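Putative aldolase (Bacteroides vulgatus ATCC 8482, PDB 3DXI) is of unknown function but folds as a TIM barrel of the HMGL-like family, in keeping with its putative assignment as an aldolase. Local coordinates at residues Ala28-Met33 with Leu41-Arg46. Sequence-based numbering, arbitrary orientation.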
ATOM      1  N   ALA A  28      12.240  17.627 -17.266  1.00  7.35           N
ATOM      2  CA  ALA A  28      11.374  17.907 -16.129  1.00  7.71           C
ATOM      3  C   ALA A  28      11.802  16.999 -14.967  1.00  7.20           C
ATOM      4  O   ALA A  28      11.933  17.450 -13.824  1.00  5.96           O
ATOM      5  CB  ALA A  28       9.919  17.642 -16.503  1.00  7.02           C
ATOM      6  N   TYR A  29      12.022  15.722 -15.271  1.00  7.17           N
ATOM      7  CA  TYR A  29      12.453  14.751 -14.262  1.00  9.24           C
ATOM      8  C   TYR A  29      13.772  15.182 -13.614  1.00  8.38           C
ATOM      9  O   TYR A  29      13.838  15.366 -12.403  1.00 10.26           O
ATOM     10  CB  TYR A  29      12.619  13.356 -14.886  1.00  8.06           C
ATOM     11  CG  TYR A  29      13.297  12.343 -13.975  1.00 10.18           C
ATOM     12  CD1 TYR A  29      12.624  11.791 -12.882  1.00  8.77           C
ATOM     13  CD2 TYR A  29      14.620  11.952 -14.200  1.00  8.45           C
ATOM     14  CE1 TYR A  29      13.250  10.876 -12.035  1.00 10.27           C
ATOM     15  CE2 TYR A  29      15.257  11.036 -13.361  1.00  9.70           C
ATOM     16  CZ  TYR A  29      14.569  10.501 -12.282  1.00 10.43           C
ATOM     17  OH  TYR A  29      15.190   9.591 -11.463  1.00  8.49           O
ATOM     18  N   ILE A  30      14.816  15.352 -14.421  1.00  8.77           N
ATOM     19  CA  ILE A  30      16.125  15.749 -13.898  1.00  7.87           C
ATOM     20  C   ILE A  30      16.065  17.014 -13.040  1.00  8.50           C
ATOM     21  O   ILE A  30      16.674  17.071 -11.970  1.00  7.86           O
ATOM     22  CB  ILE A  30      17.145  15.963 -15.041  1.00  9.21           C
ATOM     23  CG1 ILE A  30      17.390  14.644 -15.788  1.00 10.26           C
ATOM     24  CG2 ILE A  30      18.454  16.504 -14.479  1.00  8.72           C
ATOM     25  CD1 ILE A  30      18.142  13.584 -14.979  1.00 12.68           C
ATOM     26  N   LEU A  31      15.331  18.024 -13.495  1.00  8.56           N
ATOM     27  CA  LEU A  31      15.230  19.270 -12.737  1.00 10.77           C
ATOM     28  C   LEU A  31      14.439  19.115 -11.438  1.00 10.49           C
ATOM     29  O   LEU A  31      14.753  19.756 -10.434  1.00 10.75           O
ATOM     30  CB  LEU A  31      14.620  20.374 -13.605  1.00 11.56           C
ATOM     31  CG  LEU A  31      15.513  20.779 -14.784  1.00 13.36           C
ATOM     32  CD1 LEU A  31      14.782  21.769 -15.677  1.00 14.33           C
ATOM     33  CD2 LEU A  31      16.813  21.377 -14.262  1.00 14.43           C
ATOM     34  N   ALA A  32      13.415  18.268 -11.452  1.00  9.47           N
ATOM     35  CA  ALA A  32      12.624  18.039 -10.248  1.00  8.36           C
ATOM     36  C   ALA A  32      13.504  17.345  -9.210  1.00  7.84           C
ATOM     37  O   ALA A  32      13.452  17.667  -8.029  1.00  8.10           O
ATOM     38  CB  ALA A  32      11.415  17.166 -10.564  1.00  6.52           C
HETATM   39  N   MSE A  33      14.312  16.392  -9.663  1.00  7.54           N
HETATM   40  CA  MSE A  33      15.194  15.665  -8.761  1.00  8.02           C
HETATM   41  C   MSE A  33      16.188  16.614  -8.086  1.00  7.80           C
HETATM   42  O   MSE A  33      16.644  16.352  -6.975  1.00  6.85           O
HETATM   43  CB  MSE A  33      15.944  14.570  -9.521  1.00  8.87           C
HETATM   44  CG  MSE A  33      15.051  13.471 -10.090  1.00 11.10           C
HETATM   45 SE   MSE A  33      13.943  12.567  -8.759  1.00 21.20          SE
HETATM   46  CE  MSE A  33      12.241  13.374  -9.219  1.00 10.24           C
ATOM     47  N   LEU A  41      20.328   9.142  -8.799  1.00  9.21           N
ATOM     48  CA  LEU A  41      19.370   8.975  -9.875  1.00  9.39           C
ATOM     49  C   LEU A  41      19.923   7.925 -10.833  1.00  9.72           C
ATOM     50  O   LEU A  41      20.955   8.144 -11.464  1.00  9.92           O
ATOM     51  CB  LEU A  41      19.170  10.289 -10.639  1.00  9.72           C
ATOM     52  CG  LEU A  41      18.877  11.581  -9.871  1.00  9.66           C
ATOM     53  CD1 LEU A  41      18.719  12.719 -10.867  1.00  8.64           C
ATOM     54  CD2 LEU A  41      17.616  11.428  -9.033  1.00  9.71           C
ATOM     55  N   GLU A  42      19.253   6.779 -10.920  1.00  7.20           N
ATOM     56  CA  GLU A  42      19.674   5.725 -11.836  1.00  6.64           C
ATOM     57  C   GLU A  42      18.798   5.957 -13.055  1.00  6.48           C
ATOM     58  O   GLU A  42      17.619   5.598 -13.068  1.00  3.52           O
ATOM     59  CB  GLU A  42      19.407   4.356 -11.233  1.00  7.31           C
ATOM     60  CG  GLU A  42      19.888   3.216 -12.088  1.00  7.73           C
ATOM     61  CD  GLU A  42      19.772   1.908 -11.362  1.00  9.80           C
ATOM     62  OE1 GLU A  42      18.644   1.576 -10.938  1.00 12.33           O
ATOM     63  OE2 GLU A  42      20.804   1.218 -11.209  1.00 11.37           O
ATOM     64  N   VAL A  43      19.394   6.561 -14.077  1.00  6.92           N
ATOM     65  CA  VAL A  43      18.683   6.952 -15.285  1.00  7.20           C
ATOM     66  C   VAL A  43      18.501   5.928 -16.397  1.00  8.83           C
ATOM     67  O   VAL A  43      17.717   6.156 -17.325  1.00  8.82           O
ATOM     68  CB  VAL A  43      19.343   8.206 -15.881  1.00  6.88           C
ATOM     69  CG1 VAL A  43      19.365   9.325 -14.833  1.00  7.28           C
ATOM     70  CG2 VAL A  43      20.761   7.877 -16.334  1.00  5.81           C
ATOM     71  N   GLY A  44      19.217   4.811 -16.326  1.00  8.79           N
ATOM     72  CA  GLY A  44      19.066   3.818 -17.372  1.00  9.08           C
ATOM     73  C   GLY A  44      20.108   2.725 -17.390  1.00  9.33           C
ATOM     74  O   GLY A  44      20.915   2.592 -16.470  1.00 10.27           O
ATOM     75  N   TYR A  45      20.078   1.941 -18.461  1.00 10.19           N
ATOM     76  CA  TYR A  45      20.995   0.830 -18.663  1.00  8.93           C
ATOM     77  C   TYR A  45      22.043   1.183 -19.708  1.00 10.72           C
ATOM     78  O   TYR A  45      21.882   2.137 -20.477  1.00  9.58           O
ATOM     79  CB  TYR A  45      20.237  -0.394 -19.195  1.00  8.24           C
ATOM     80  CG  TYR A  45      19.285  -1.064 -18.226  1.00  7.88           C
ATOM     81  CD1 TYR A  45      19.736  -2.054 -17.355  1.00  7.19           C
ATOM     82  CD2 TYR A  45      17.934  -0.716 -18.190  1.00  7.25           C
ATOM     83  CE1 TYR A  45      18.866  -2.690 -16.469  1.00  9.46           C
ATOM     84  CE2 TYR A  45      17.046  -1.344 -17.303  1.00  7.74           C
ATOM     85  CZ  TYR A  45      17.525  -2.330 -16.449  1.00  9.81           C
ATOM     86  OH  TYR A  45      16.681  -2.957 -15.572  1.00  9.00           O
ATOM     87  N   ARG A  46      23.120   0.404 -19.705  1.00  8.59           N
ATOM     88  CA  ARG A  46      24.171   0.495 -20.706  1.00 11.01           C
ATOM     89  C   ARG A  46      24.065  -0.947 -21.226  1.00 12.40           C
ATOM     90  O   ARG A  46      24.010  -1.887 -20.437  1.00 13.10           O
ATOM     91  CB  ARG A  46      25.546   0.764 -20.082  1.00 10.15           C
ATOM     92  CG  ARG A  46      25.823   2.231 -19.731  1.00  9.03           C
ATOM     93  CD  ARG A  46      25.940   3.133 -20.966  1.00 10.23           C
ATOM     94  NE  ARG A  46      27.224   3.007 -21.662  1.00  8.92           N
ATOM     95  CZ  ARG A  46      27.549   3.676 -22.770  1.00 10.96           C
ATOM     96  NH1 ARG A  46      26.686   4.529 -23.315  1.00 10.11           N
ATOM     97  NH2 ARG A  46      28.731   3.485 -23.348  1.00  8.66           N
TER
HETATM   98  O   HOH W   1      15.710   7.575 -13.398  1.00  6.50           O
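L41 and M33 make the tight part of this contact. The L41 side chain reaches from strand 40-45 toward helix 23-34, and its forked end closes on the selenomethionine: CD2 of L41 lies 3.4 Å from CG of M33, closer than usual carbon-carbon contact, while L41 CD1 comes within 3.6 Å of M33 CB. With CG beside the backbone N (chi1 -64°) and the chain bent again at chi2, M33 carries its selenium away from the strand and sets CG 3.6 Å above one face of the Y29 ring, toward the rim. Packing slackens along the strand, where CD1 of I30 stands 4.2 Å from L41 CD1 and only grazes V43 CG1; helix 62-71 covers I30 and V43 from outside these segments. No direct hydrogen bond joins the segments. Instead, a water donates to Y29 OH and to the E42 carbonyl O, each at 2.8 Å, bridging the polar side, and Y29 OH is also hydrogen-bonded to OD1 of D7, on the adjacent strand 4-7. The axes of helix 28-33 and strand 41-45, 11.1 Å apart at closest approach, run nearly antiparallel at 170°. Strand 4-7, helix 23-34 and parallel strand 40-45 thus form a beta-alpha-beta crossover, the repeating unit of the TIM barrel.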